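Local coordinates for FERM, ARHGEF and pleckstrin domain-containing protein 2 (Mus musculus, PDB 6D2K) that activates RAC1 as a guanine nucleotide exchange factor and takes part in semaphorin responses and integrin regulation, here represented by its FERM domain, at residues Ser58-Leu63 / Val80-Val85; Leu190-Ile195 / Leu218-Thr223; Leu237-Lys242 / Asp268-Phe273; His198-Arg203 / Phe262-Arg267. All blocks are in the same frame, centred on the assembly; numbering follows the deposited sequence. Where two conformers were deposited one is given.

Interaction 1 (Ser58-Leu63 / Val80-Val85)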
loop_
_atom_site.group_PDB
_atom_site.type_symbol
_atom_site.label_atom_id
_atom_site.label_comp_id
_atom_site.label_asym_id
_atom_site.label_seq_id
_atom_site.Cartn_x
_atom_site.Cartn_y
_atom_site.Cartn_z
ATOM N N SER A 58 -14.260 7.840 -2.826
ATOM C CA SER A 58 -13.690 6.676 -3.495
ATOM C C SER A 58 -12.184 6.490 -3.279
ATOM O O SER A 58 -11.581 5.601 -3.883
ATOM C CB SER A 58 -14.014 6.706 -4.994
ATOM O OG SER A 58 -14.529 5.458 -5.426
ATOM N N TYR A 59 -11.573 7.310 -2.428
ATOM C CA TYR A 59 -10.156 7.099 -2.120
ATOM C C TYR A 59 -9.931 6.363 -0.794
ATOM O O TYR A 59 -10.775 6.384 0.094
ATOM C CB TYR A 59 -9.318 8.386 -2.246
ATOM C CG TYR A 59 -9.650 9.535 -1.309
ATOM C CD1 TYR A 59 -9.217 9.532 0.012
ATOM C CD2 TYR A 59 -10.344 10.653 -1.764
ATOM C CE1 TYR A 59 -9.497 10.594 0.868
ATOM C CE2 TYR A 59 -10.632 11.720 -0.917
ATOM C CZ TYR A 59 -10.204 11.686 0.398
ATOM O OH TYR A 59 -10.485 12.735 1.249
ATOM N N TRP A 60 -8.801 5.672 -0.684
ATOM C CA TRP A 60 -8.533 4.860 0.496
ATOM C C TRP A 60 -8.002 5.699 1.651
ATOM O O TRP A 60 -7.145 6.563 1.468
ATOM C CB TRP A 60 -7.541 3.747 0.164
ATOM C CG TRP A 60 -8.101 2.727 -0.768
ATOM C CD1 TRP A 60 -7.937 2.672 -2.123
ATOM C CD2 TRP A 60 -8.925 1.613 -0.417
ATOM N NE1 TRP A 60 -8.608 1.586 -2.637
ATOM C CE2 TRP A 60 -9.229 0.925 -1.611
ATOM C CE3 TRP A 60 -9.443 1.132 0.788
ATOM C CZ2 TRP A 60 -10.019 -0.218 -1.631
ATOM C CZ3 TRP A 60 -10.227 0.002 0.768
ATOM C CH2 TRP A 60 -10.509 -0.666 -0.437
ATOM N N ILE A 61 -8.505 5.429 2.848
ATOM C CA ILE A 61 -8.008 6.100 4.038
ATOM C C ILE A 61 -7.669 5.092 5.149
ATOM O O ILE A 61 -8.303 4.047 5.271
ATOM C CB ILE A 61 -8.965 7.227 4.506
ATOM C CG1 ILE A 61 -9.356 7.071 5.973
ATOM C CG2 ILE A 61 -10.186 7.320 3.600
ATOM C CD1 ILE A 61 -10.287 8.156 6.465
ATOM N N TRP A 62 -6.630 5.394 5.915
ATOM C CA TRP A 62 -6.179 4.517 6.993
ATOM C C TRP A 62 -6.984 4.659 8.279
ATOM O O TRP A 62 -7.327 5.771 8.705
ATOM C CB TRP A 62 -4.713 4.806 7.308
ATOM C CG TRP A 62 -3.780 4.442 6.199
ATOM C CD1 TRP A 62 -3.106 5.293 5.372
ATOM C CD2 TRP A 62 -3.419 3.119 5.798
ATOM N NE1 TRP A 62 -2.338 4.571 4.473
ATOM C CE2 TRP A 62 -2.519 3.236 4.723
ATOM C CE3 TRP A 62 -3.784 1.839 6.239
ATOM C CZ2 TRP A 62 -1.981 2.117 4.080
ATOM C CZ3 TRP A 62 -3.238 0.739 5.614
ATOM C CH2 TRP A 62 -2.341 0.887 4.547
ATOM N N LEU A 63 -7.279 3.530 8.910
ATOM C CA LEU A 63 -7.850 3.556 10.254
ATOM C C LEU A 63 -6.831 4.114 11.243
ATOM O O LEU A 63 -5.687 3.661 11.279
ATOM C CB LEU A 63 -8.287 2.147 10.673
ATOM C CG LEU A 63 -9.057 2.064 11.993
ATOM C CD1 LEU A 63 -10.469 2.605 11.806
ATOM C CD2 LEU A 63 -9.118 0.638 12.473
ATOM N N VAL A 80 -16.704 -2.005 6.380
ATOM C CA VAL A 80 -15.769 -2.909 5.718
ATOM C C VAL A 80 -14.405 -2.243 5.648
ATOM O O VAL A 80 -14.301 -1.082 5.271
ATOM C CB VAL A 80 -16.202 -3.240 4.285
ATOM C CG1 VAL A 80 -15.202 -4.198 3.646
ATOM C CG2 VAL A 80 -17.595 -3.849 4.279
ATOM N N LEU A 81 -13.369 -2.980 6.024
ATOM C CA LEU A 81 -12.007 -2.464 5.965
ATOM C C LEU A 81 -11.169 -3.560 5.358
ATOM O O LEU A 81 -11.587 -4.713 5.349
ATOM C CB LEU A 81 -11.485 -2.158 7.361
ATOM C CG LEU A 81 -12.142 -0.943 8.013
ATOM C CD1 LEU A 81 -13.290 -1.392 8.882
ATOM C CD2 LEU A 81 -11.129 -0.177 8.828
ATOM N N ARG A 82 -9.987 -3.216 4.849
ATOM C CA ARG A 82 -9.099 -4.255 4.342
ATOM C C ARG A 82 -7.691 -4.109 4.892
ATOM O O ARG A 82 -7.211 -3.012 5.159
ATOM C CB ARG A 82 -9.082 -4.299 2.812
ATOM C CG ARG A 82 -8.291 -3.205 2.133
ATOM C CD ARG A 82 -8.409 -3.373 0.626
ATOM N NE ARG A 82 -7.586 -2.433 -0.116
ATOM C CZ ARG A 82 -7.466 -2.451 -1.440
ATOM N NH1 ARG A 82 -6.692 -1.567 -2.053
ATOM N NH2 ARG A 82 -8.119 -3.368 -2.146
ATOM N N LEU A 83 -7.037 -5.252 5.069
ATOM C CA LEU A 83 -5.643 -5.306 5.483
ATOM C C LEU A 83 -4.759 -4.818 4.355
ATOM O O LEU A 83 -4.988 -5.178 3.192
ATOM C CB LEU A 83 -5.272 -6.760 5.791
ATOM C CG LEU A 83 -3.816 -6.995 6.169
ATOM C CD1 LEU A 83 -3.475 -6.278 7.444
ATOM C CD2 LEU A 83 -3.607 -8.506 6.308
ATOM N N ALA A 84 -3.747 -4.019 4.692
ATOM C CA ALA A 84 -2.803 -3.542 3.693
ATOM C C ALA A 84 -1.478 -3.211 4.336
ATOM O O ALA A 84 -1.426 -2.841 5.512
ATOM C CB ALA A 84 -3.354 -2.291 2.990
ATOM N N VAL A 85 -0.405 -3.325 3.556
ATOM C CA VAL A 85 0.884 -2.773 3.976
ATOM C C VAL A 85 0.813 -1.240 3.983
ATOM O O VAL A 85 0.416 -0.624 2.994
ATOM C CB VAL A 85 1.996 -3.186 3.014
ATOM C CG1 VAL A 85 3.281 -2.404 3.338
ATOM C CG2 VAL A 85 2.224 -4.707 3.053
#
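The guanidinium of R82 lies flat on one face of the W60 indole. The two planes are 4° apart. This is the tight part of the contact. R82 CZ stands 3.8 Å from the centroid of the W60 six-membered ring, a cation-pi stack, and W60 CZ2 sits 3.4 Å from R82 CZ, over the middle of the guanidinium. The R82 chain runs extended from CG to NE, with CD and NE passing over W60 CH2. E52 and E114 form salt bridges with the guanidinium, and these should help fix its rotation on the ring.

W62 also packs closely, with the far end of its indole: CH2 reaches A84 CB at 3.7 Å, and V85 O lies at the ring edge, 3.5 Å from W62 CH2. By contrast, L63 CB and L81 CD2 touch loosely at 4.1 Å. W60 and W62 remain partly exposed, whereas L63 and the touching residues of 80-85 are buried.

No hydrogen bond joins the two segments, because strand 49-54 runs between them. Side chains therefore meet across that strand, in the mixed five-stranded sheet of the ubiquitin-like N-terminal lobe of a FERM domain.

Interaction 2 (Leu190-Ile195 / Leu218-Thr223); sequences LEMYGI and LVFQGT
M192 SD meets the F220 ring in a Met-aromatic contact. It joins the loop between helix 176-187 and strand 198-201 to strand 216-221 of the C-terminal PH-like lobe of the FERM domain. The sulfur is 4.9 Å from the ring centroid and approaches obliquely, 41° off the ring normal. Its nearest ring atom is F220 CE1, at 4.1 Å from M192 SD. The M192 chain bends at both chi2 (-60°) and chi3 (-68°), and the two side chains run alongside each other, pointing opposite ways. F197 packs against both M192 and F220.

Apolar contacts make up the buried side. I195 CD1 touches L218 CD1 at 3.6 Å, and the same methyl comes within 4.3 Å of F220 CZ. I195 thus packs on two residues, L218 and F220, two apart on the strand and both turned toward the loop. A211 of strand 207-213 also packs on I195.

Backbone bonds shape the loop. A type I turn from L190 to Y193 closes with Y193 N bonded to L190 O. A type II turn from M192 to I195 follows at once, with I195 N bonded to M192 O. G194 takes a positive phi in this second turn.

E191 and T223 lie on the exposed side. No hydrogen bond joins the two segments. E191 extends its chain past the ring, and its CG lies at the edge of F220, 4.2 Å from CE1.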
loop_
_atom_site.group_PDB
_atom_site.type_symbol
_atom_site.label_atom_id
_atom_site.label_comp_id
_atom_site.label_asym_id
_atom_site.label_seq_id
_atom_site.Cartn_x
_atom_site.Cartn_y
_atom_site.Cartn_z
ATOM N N LEU A 190 11.326 -1.708 -8.576
ATOM C CA LEU A 190 10.413 -0.982 -9.448
ATOM C C LEU A 190 10.184 0.415 -8.911
ATOM O O LEU A 190 10.031 0.603 -7.711
ATOM C CB LEU A 190 9.066 -1.690 -9.563
ATOM C CG LEU A 190 9.187 -3.108 -10.112
ATOM C CD1 LEU A 190 7.822 -3.763 -10.102
ATOM C CD2 LEU A 190 9.781 -3.060 -11.521
ATOM N N GLU A 191 10.158 1.383 -9.815
ATOM C CA GLU A 191 9.948 2.775 -9.427
ATOM C C GLU A 191 8.615 2.933 -8.705
ATOM O O GLU A 191 8.479 3.795 -7.829
ATOM C CB GLU A 191 9.987 3.665 -10.666
ATOM C CG GLU A 191 9.904 5.157 -10.378
ATOM C CD GLU A 191 10.167 5.983 -11.623
ATOM O OE1 GLU A 191 11.216 6.658 -11.673
ATOM O OE2 GLU A 191 9.331 5.933 -12.549
ATOM N N MET A 192 7.635 2.104 -9.059
ATOM C CA MET A 192 6.312 2.215 -8.449
ATOM C C MET A 192 6.107 1.363 -7.187
ATOM O O MET A 192 5.004 1.321 -6.635
ATOM C CB MET A 192 5.222 1.923 -9.483
ATOM C CG MET A 192 5.134 2.995 -10.592
ATOM S SD MET A 192 4.757 4.653 -9.941
ATOM C CE MET A 192 3.079 4.404 -9.390
ATOM N N TYR A 193 7.160 0.687 -6.734
ATOM C CA TYR A 193 7.092 -0.108 -5.503
ATOM C C TYR A 193 6.625 0.753 -4.330
ATOM O O TYR A 193 7.252 1.760 -4.005
ATOM C CB TYR A 193 8.454 -0.754 -5.204
ATOM C CG TYR A 193 8.593 -1.356 -3.813
ATOM C CD1 TYR A 193 7.969 -2.549 -3.487
ATOM C CD2 TYR A 193 9.344 -0.726 -2.834
ATOM C CE1 TYR A 193 8.094 -3.097 -2.228
ATOM C CE2 TYR A 193 9.473 -1.261 -1.572
ATOM C CZ TYR A 193 8.839 -2.447 -1.269
ATOM O OH TYR A 193 8.942 -2.996 -0.009
ATOM N N GLY A 194 5.515 0.347 -3.722
ATOM C CA GLY A 194 4.935 1.040 -2.577
ATOM C C GLY A 194 4.316 2.400 -2.872
ATOM O O GLY A 194 3.939 3.115 -1.939
ATOM N N ILE A 195 4.188 2.762 -4.147
ATOM C CA ILE A 195 3.757 4.125 -4.488
ATOM C C ILE A 195 2.235 4.251 -4.564
ATOM O O ILE A 195 1.561 3.410 -5.166
ATOM C CB ILE A 195 4.366 4.599 -5.820
ATOM C CG1 ILE A 195 5.892 4.665 -5.719
ATOM C CG2 ILE A 195 3.795 5.972 -6.228
ATOM C CD1 ILE A 195 6.396 5.784 -4.816
ATOM N N LEU A 218 7.946 12.571 -2.660
ATOM C CA LEU A 218 8.212 12.393 -4.073
ATOM C C LEU A 218 7.238 13.167 -4.941
ATOM O O LEU A 218 6.066 13.322 -4.593
ATOM C CB LEU A 218 8.149 10.899 -4.434
ATOM C CG LEU A 218 8.895 9.909 -3.536
ATOM C CD1 LEU A 218 8.647 8.490 -4.042
ATOM C CD2 LEU A 218 10.384 10.174 -3.526
ATOM N N VAL A 219 7.730 13.647 -6.081
ATOM C CA VAL A 219 6.887 14.313 -7.062
ATOM C C VAL A 219 6.984 13.608 -8.408
ATOM O O VAL A 219 8.082 13.409 -8.938
ATOM C CB VAL A 219 7.272 15.802 -7.250
ATOM C CG1 VAL A 219 6.376 16.451 -8.306
ATOM C CG2 VAL A 219 7.147 16.535 -5.937
ATOM N N PHE A 220 5.830 13.225 -8.944
ATOM C CA PHE A 220 5.735 12.636 -10.272
ATOM C C PHE A 220 4.949 13.588 -11.164
ATOM O O PHE A 220 4.004 14.228 -10.718
ATOM C CB PHE A 220 4.992 11.301 -10.211
ATOM C CG PHE A 220 5.762 10.197 -9.555
ATOM C CD1 PHE A 220 6.299 9.170 -10.319
ATOM C CD2 PHE A 220 5.925 10.156 -8.182
ATOM C CE1 PHE A 220 6.993 8.133 -9.727
ATOM C CE2 PHE A 220 6.617 9.127 -7.581
ATOM C CZ PHE A 220 7.159 8.106 -8.360
ATOM N N GLN A 221 5.355 13.705 -12.421
ATOM C CA GLN A 221 4.528 14.376 -13.404
ATOM C C GLN A 221 3.978 13.259 -14.261
ATOM O O GLN A 221 4.739 12.507 -14.874
ATOM C CB GLN A 221 5.336 15.370 -14.237
ATOM C CG GLN A 221 4.478 16.218 -15.163
ATOM C CD GLN A 221 5.206 17.441 -15.676
ATOM O OE1 GLN A 221 4.669 18.210 -16.478
ATOM N NE2 GLN A 221 6.434 17.636 -15.211
ATOM N N GLY A 222 2.659 13.116 -14.279
ATOM C CA GLY A 222 2.078 11.911 -14.835
ATOM C C GLY A 222 2.681 10.714 -14.123
ATOM O O GLY A 222 2.544 10.568 -12.909
ATOM N N THR A 223 3.373 9.867 -14.873
ATOM C CA THR A 223 3.968 8.651 -14.330
ATOM C C THR A 223 5.482 8.812 -14.167
ATOM O O THR A 223 6.185 7.903 -13.715
ATOM C CB THR A 223 3.601 7.439 -15.238
ATOM O OG1 THR A 223 2.313 6.935 -14.858
ATOM C CG2 THR A 223 4.624 6.315 -15.149
#

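Interaction 3 (Leu237-Lys242 / Asp268-Phe273); sequences LSFKRK and DECKNF
In the PH-like lobe of the FERM domain, the C-terminal helix packs against the sheet, and here it meets an outermost strand, 236-240. F239 turns its ring to the helix, and K271 of the helix lies over one face of the ring. K271 CA stands 4.0 Å from the F239 centroid, 10° off the ring normal, a CH-pi contact over the ring centre. The aliphatic part of K271 continues across the ring, with its CG 3.6 Å from F239 CZ. The K271 chain is extended, with CG opposite the backbone N (chi1 179°).

C270 is buried beside this pair. Its SG is 3.6 Å from F239 CB and reaches the ring obliquely, a Cys sulfur-aromatic contact. C270 CB also lies 3.4 Å from R241 O. W274, one turn further along the helix, meets the F239 ring as well.

An alanine at F239 would keep the beta carbon near C270 but would probably leave K271 and W274 without their aromatic partner and open a gap beneath the helix.

No hydrogen bond links the two segments. The contact is mainly apolar and CH-pi packing, to which the lysine lends its backbone CA and carbon chain, while its amino end leads away.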
loop_
_atom_site.group_PDB
_atom_site.type_symbol
_atom_site.label_atom_id
_atom_site.label_comp_id
_atom_site.label_asym_id
_atom_site.label_seq_id
_atom_site.Cartn_x
_atom_site.Cartn_y
_atom_site.Cartn_z
ATOM N N LEU A 237 7.121 19.349 7.758
ATOM C CA LEU A 237 5.960 19.172 6.897
ATOM C C LEU A 237 4.759 19.793 7.596
ATOM O O LEU A 237 4.538 19.554 8.787
ATOM C CB LEU A 237 5.692 17.683 6.658
ATOM C CG LEU A 237 6.805 16.909 5.966
ATOM C CD1 LEU A 237 6.409 15.451 5.870
ATOM C CD2 LEU A 237 7.107 17.477 4.585
ATOM N N SER A 238 3.991 20.575 6.849
ATOM C CA SER A 238 2.803 21.246 7.370
ATOM C C SER A 238 1.683 21.212 6.348
ATOM O O SER A 238 1.910 20.946 5.182
ATOM C CB SER A 238 3.111 22.716 7.684
ATOM O OG SER A 238 4.157 22.803 8.617
ATOM N N PHE A 239 0.464 21.511 6.780
ATOM C CA PHE A 239 -0.606 21.701 5.817
ATOM C C PHE A 239 -1.529 22.807 6.306
ATOM O O PHE A 239 -1.680 23.001 7.513
ATOM C CB PHE A 239 -1.363 20.397 5.519
ATOM C CG PHE A 239 -2.391 20.018 6.555
ATOM C CD1 PHE A 239 -3.734 20.322 6.348
ATOM C CD2 PHE A 239 -2.023 19.374 7.726
ATOM C CE1 PHE A 239 -4.687 19.982 7.291
ATOM C CE2 PHE A 239 -2.978 19.029 8.682
ATOM C CZ PHE A 239 -4.321 19.338 8.458
ATOM N N LYS A 240 -2.103 23.544 5.364
ATOM C CA LYS A 240 -3.130 24.531 5.674
ATOM C C LYS A 240 -4.217 24.450 4.626
ATOM O O LYS A 240 -3.996 24.786 3.457
ATOM C CB LYS A 240 -2.548 25.942 5.690
ATOM C CG LYS A 240 -1.427 26.131 6.700
ATOM C CD LYS A 240 -0.982 27.595 6.728
ATOM C CE LYS A 240 -0.558 28.010 8.127
ATOM N NZ LYS A 240 0.559 27.182 8.657
ATOM N N ARG A 241 -5.395 24.012 5.050
ATOM C CA ARG A 241 -6.521 23.850 4.135
ATOM C C ARG A 241 -6.099 22.913 3.002
ATOM O O ARG A 241 -5.739 21.771 3.281
ATOM C CB ARG A 241 -7.016 25.223 3.648
ATOM C CG ARG A 241 -8.426 25.221 3.102
ATOM C CD ARG A 241 -8.934 26.672 3.080
ATOM N NE ARG A 241 -10.234 26.823 2.433
ATOM C CZ ARG A 241 -11.217 27.563 2.934
ATOM N NH1 ARG A 241 -11.055 28.162 4.103
ATOM N NH2 ARG A 241 -12.366 27.665 2.276
ATOM N N LYS A 242 -6.129 23.370 1.751
ATOM C CA LYS A 242 -5.748 22.516 0.618
ATOM C C LYS A 242 -4.250 22.515 0.313
ATOM O O LYS A 242 -3.814 21.800 -0.599
ATOM C CB LYS A 242 -6.491 22.919 -0.660
ATOM C CG LYS A 242 -8.001 22.801 -0.552
ATOM C CD LYS A 242 -8.654 22.916 -1.921
ATOM C CE LYS A 242 -8.370 24.242 -2.582
ATOM N NZ LYS A 242 -9.263 24.436 -3.762
ATOM N N ASP A 268 -9.301 17.711 3.289
ATOM C CA ASP A 268 -9.096 16.392 3.850
ATOM C C ASP A 268 -8.104 15.544 3.062
ATOM O O ASP A 268 -7.366 14.779 3.662
ATOM C CB ASP A 268 -10.419 15.689 4.088
ATOM C CG ASP A 268 -11.240 16.369 5.174
ATOM O OD1 ASP A 268 -12.469 16.178 5.181
ATOM O OD2 ASP A 268 -10.649 17.096 6.012
ATOM N N GLU A 269 -8.063 15.689 1.739
ATOM C CA GLU A 269 -7.032 14.980 0.963
ATOM C C GLU A 269 -5.646 15.490 1.323
ATOM O O GLU A 269 -4.680 14.726 1.417
ATOM C CB GLU A 269 -7.263 15.154 -0.541
ATOM C CG GLU A 269 -8.481 14.386 -1.069
ATOM C CD GLU A 269 -8.845 14.765 -2.496
ATOM O OE1 GLU A 269 -8.571 13.978 -3.427
ATOM O OE2 GLU A 269 -9.407 15.855 -2.689
ATOM N N CYS A 270 -5.542 16.803 1.501
ATOM C CA CYS A 270 -4.276 17.402 1.899
ATOM C C CYS A 270 -3.852 16.863 3.271
ATOM O O CYS A 270 -2.706 16.434 3.466
ATOM C CB CYS A 270 -4.430 18.927 1.941
ATOM S SG CYS A 270 -2.872 19.741 2.279
ATOM N N LYS A 271 -4.781 16.898 4.226
ATOM C CA LYS A 271 -4.523 16.428 5.586
ATOM C C LYS A 271 -4.080 14.967 5.589
ATOM O O LYS A 271 -3.141 14.594 6.297
ATOM C CB LYS A 271 -5.790 16.577 6.424
ATOM C CG LYS A 271 -5.657 16.103 7.864
ATOM C CD LYS A 271 -6.895 16.524 8.647
ATOM C CE LYS A 271 -6.814 16.147 10.116
ATOM N NZ LYS A 271 -7.988 16.728 10.851
ATOM N N ASN A 272 -4.772 14.151 4.811
ATOM C CA ASN A 272 -4.433 12.739 4.735
ATOM C C ASN A 272 -3.043 12.502 4.163
ATOM O O ASN A 272 -2.343 11.611 4.624
ATOM C CB ASN A 272 -5.477 11.990 3.925
ATOM C CG ASN A 272 -6.775 11.834 4.671
ATOM O OD1 ASN A 272 -6.812 11.944 5.899
ATOM N ND2 ASN A 272 -7.852 11.565 3.939
ATOM N N PHE A 273 -2.649 13.271 3.152
ATOM C CA PHE A 273 -1.292 13.138 2.621
ATOM C C PHE A 273 -0.255 13.600 3.640
ATOM O O PHE A 273 0.785 12.958 3.822
ATOM C CB PHE A 273 -1.102 13.888 1.298
ATOM C CG PHE A 273 0.259 13.665 0.686
ATOM C CD1 PHE A 273 0.658 12.396 0.317
ATOM C CD2 PHE A 273 1.139 14.712 0.502
ATOM C CE1 PHE A 273 1.925 12.175 -0.227
ATOM C CE2 PHE A 273 2.397 14.496 -0.051
ATOM C CZ PHE A 273 2.788 13.221 -0.412
#

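Interaction 4 (His198-Arg203 / Phe262-Arg267)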
loop_
_atom_site.group_PDB
_atom_site.type_symbol
_atom_site.label_atom_id
_atom_site.label_comp_id
_atom_site.label_asym_id
_atom_site.label_seq_id
_atom_site.Cartn_x
_atom_site.Cartn_y
_atom_site.Cartn_z
ATOM N N HIS A 198 -1.149 10.998 -4.946
ATOM C CA HIS A 198 -2.096 11.971 -4.429
ATOM C C HIS A 198 -2.017 13.163 -5.370
ATOM O O HIS A 198 -0.986 13.824 -5.454
ATOM C CB HIS A 198 -1.711 12.395 -3.004
ATOM C CG HIS A 198 -1.589 11.251 -2.042
ATOM N ND1 HIS A 198 -2.444 11.083 -0.971
ATOM C CD2 HIS A 198 -0.702 10.227 -1.981
ATOM C CE1 HIS A 198 -2.100 9.994 -0.306
ATOM N NE2 HIS A 198 -1.044 9.461 -0.893
ATOM N N MET A 199 -3.106 13.437 -6.076
ATOM C CA MET A 199 -3.091 14.458 -7.115
ATOM C C MET A 199 -2.934 15.868 -6.539
ATOM O O MET A 199 -3.546 16.214 -5.527
ATOM C CB MET A 199 -4.355 14.369 -7.979
ATOM C CG MET A 199 -4.406 13.117 -8.858
ATOM S SD MET A 199 -5.904 13.072 -9.858
ATOM C CE MET A 199 -7.155 13.026 -8.579
ATOM N N ALA A 200 -2.118 16.684 -7.193
ATOM C CA ALA A 200 -1.877 18.030 -6.716
ATOM C C ALA A 200 -1.436 18.942 -7.849
ATOM O O ALA A 200 -1.277 18.504 -8.981
ATOM C CB ALA A 200 -0.825 18.009 -5.611
ATOM N N SER A 201 -1.256 20.223 -7.545
ATOM C CA SER A 201 -0.663 21.138 -8.509
ATOM C C SER A 201 0.442 21.931 -7.824
ATOM O O SER A 201 0.369 22.189 -6.618
ATOM C CB SER A 201 -1.727 22.068 -9.092
ATOM O OG SER A 201 -2.375 22.800 -8.073
ATOM N N ASP A 202 1.483 22.285 -8.571
ATOM C CA ASP A 202 2.584 23.069 -7.996
ATOM C C ASP A 202 2.391 24.573 -8.175
ATOM O O ASP A 202 1.356 25.013 -8.666
ATOM C CB ASP A 202 3.945 22.623 -8.543
ATOM C CG ASP A 202 4.141 22.976 -10.010
ATOM O OD1 ASP A 202 5.150 22.521 -10.589
ATOM O OD2 ASP A 202 3.299 23.705 -10.580
ATOM N N ARG A 203 3.398 25.347 -7.779
ATOM C CA ARG A 203 3.333 26.809 -7.859
ATOM C C ARG A 203 2.911 27.325 -9.236
ATOM O O ARG A 203 2.134 28.273 -9.335
ATOM C CB ARG A 203 4.670 27.424 -7.449
ATOM N N PHE A 262 2.281 22.788 -2.465
ATOM C CA PHE A 262 1.491 22.040 -3.440
ATOM C C PHE A 262 0.030 22.122 -3.055
ATOM O O PHE A 262 -0.305 22.107 -1.872
ATOM C CB PHE A 262 1.956 20.583 -3.487
ATOM C CG PHE A 262 3.389 20.438 -3.906
ATOM C CD1 PHE A 262 3.720 20.366 -5.246
ATOM C CD2 PHE A 262 4.396 20.419 -2.961
ATOM C CE1 PHE A 262 5.051 20.244 -5.639
ATOM C CE2 PHE A 262 5.718 20.302 -3.345
ATOM C CZ PHE A 262 6.044 20.224 -4.684
ATOM N N LEU A 263 -0.844 22.213 -4.051
ATOM C CA LEU A 263 -2.264 22.337 -3.778
ATOM C C LEU A 263 -2.948 21.011 -4.066
ATOM O O LEU A 263 -2.897 20.520 -5.194
ATOM C CB LEU A 263 -2.866 23.434 -4.658
ATOM C CG LEU A 263 -4.242 23.933 -4.255
ATOM C CD1 LEU A 263 -4.104 24.777 -2.986
ATOM C CD2 LEU A 263 -4.843 24.765 -5.386
ATOM N N LEU A 264 -3.583 20.417 -3.059
ATOM C CA LEU A 264 -4.322 19.170 -3.294
ATOM C C LEU A 264 -5.798 19.482 -3.540
ATOM O O LEU A 264 -6.194 20.648 -3.568
ATOM C CB LEU A 264 -4.133 18.168 -2.152
ATOM C CG LEU A 264 -2.772 17.459 -2.167
ATOM C CD1 LEU A 264 -1.723 18.317 -1.486
ATOM C CD2 LEU A 264 -2.835 16.081 -1.523
ATOM N N GLY A 265 -6.609 18.449 -3.729
ATOM C CA GLY A 265 -7.967 18.658 -4.196
ATOM C C GLY A 265 -8.953 19.104 -3.137
ATOM O O GLY A 265 -10.017 19.634 -3.454
ATOM N N SER A 266 -8.600 18.888 -1.876
ATOM C CA SER A 266 -9.460 19.254 -0.758
ATOM C C SER A 266 -8.654 19.297 0.522
ATOM O O SER A 266 -7.558 18.715 0.604
ATOM C CB SER A 266 -10.595 18.234 -0.601
ATOM O OG SER A 266 -10.122 16.958 -0.208
ATOM N N ARG A 267 -9.198 19.969 1.529
ATOM C CA ARG A 267 -8.558 20.007 2.836
ATOM C C ARG A 267 -8.298 18.578 3.342
ATOM O O ARG A 267 -7.205 18.255 3.780
ATOM C CB ARG A 267 -9.409 20.803 3.844
ATOM C CG ARG A 267 -8.884 20.731 5.277
ATOM C CD ARG A 267 -9.991 21.043 6.298
ATOM N NE ARG A 267 -10.997 19.991 6.296
ATOM C CZ ARG A 267 -12.269 20.151 6.626
ATOM N NH1 ARG A 267 -12.735 21.336 6.996
ATOM N NH2 ARG A 267 -13.087 19.106 6.572
HETATM O O HOH W 1 -5.793 15.721 -4.247
#
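S201 and L263 form an antiparallel hydrogen-bonded pair, so each backbone N and O is satisfied by the other residue. S201 N gives a bond of 2.9 Å to L263 O, bent to 147° at the hydrogen. The return bond is straighter: L263 N to S201 O is 2.8 Å at 170°. A CA-H...O contact adds to each carbonyl, from A200 CA to L263 O and from F262 CA to S201 O.

Past this pair the direct bonding gives way to a water. It donates to M199 O at 2.6 Å and accepts from G265 N at 2.9 Å. On their outer sides, L264 bonds K242 and A200 bonds I208 through the backbone. The D202 carboxylate turns away to T206 N, while D202 CB packs obliquely on the F262 ring. S266 OG caps the following helix and bonds E269.

Apolar groups pack beside the bonds. S201 OG stands between its backbone N and carbonyl carbon (chi1 58°), 3.5 Å from L263 CB. L264 CG lies 4.0 Å from A200 CB, and L264 CD2 is 4.1 Å from H198 CB. A serine in place of L264 would probably leave A200 and H198 without this apolar cover.

The strands are neighbours in the seven-stranded antiparallel sheet. Strand 207-213 lies beyond 198-201, strand 243-247 lies beyond 259-264, and helix 267-284 starts just after the contact.

Overall arrangement
From the N terminus, interaction 1 closes a short loop within the ubiquitin-like lobe, before the others begin. Interaction 2 then ties the loop after helix 176-187 to strand 216-221. Interaction 4 starts between the two segments of interaction 2 and closes late in the chain, so their segments alternate. Interaction 3 brings strand 236-240 to helix 267-284, closing about 25 residues, and crosses interaction 4 in the same way. Interactions 2, 3 and 4 all reach the seven-stranded sheet of the PH-like lobe. V219 touches F262 between interactions 2 and 4. K242 probably bonds L264 between 3 and 4. Y59 packs on E269 and N272, joining the N-terminal lobe to the C-terminal helix.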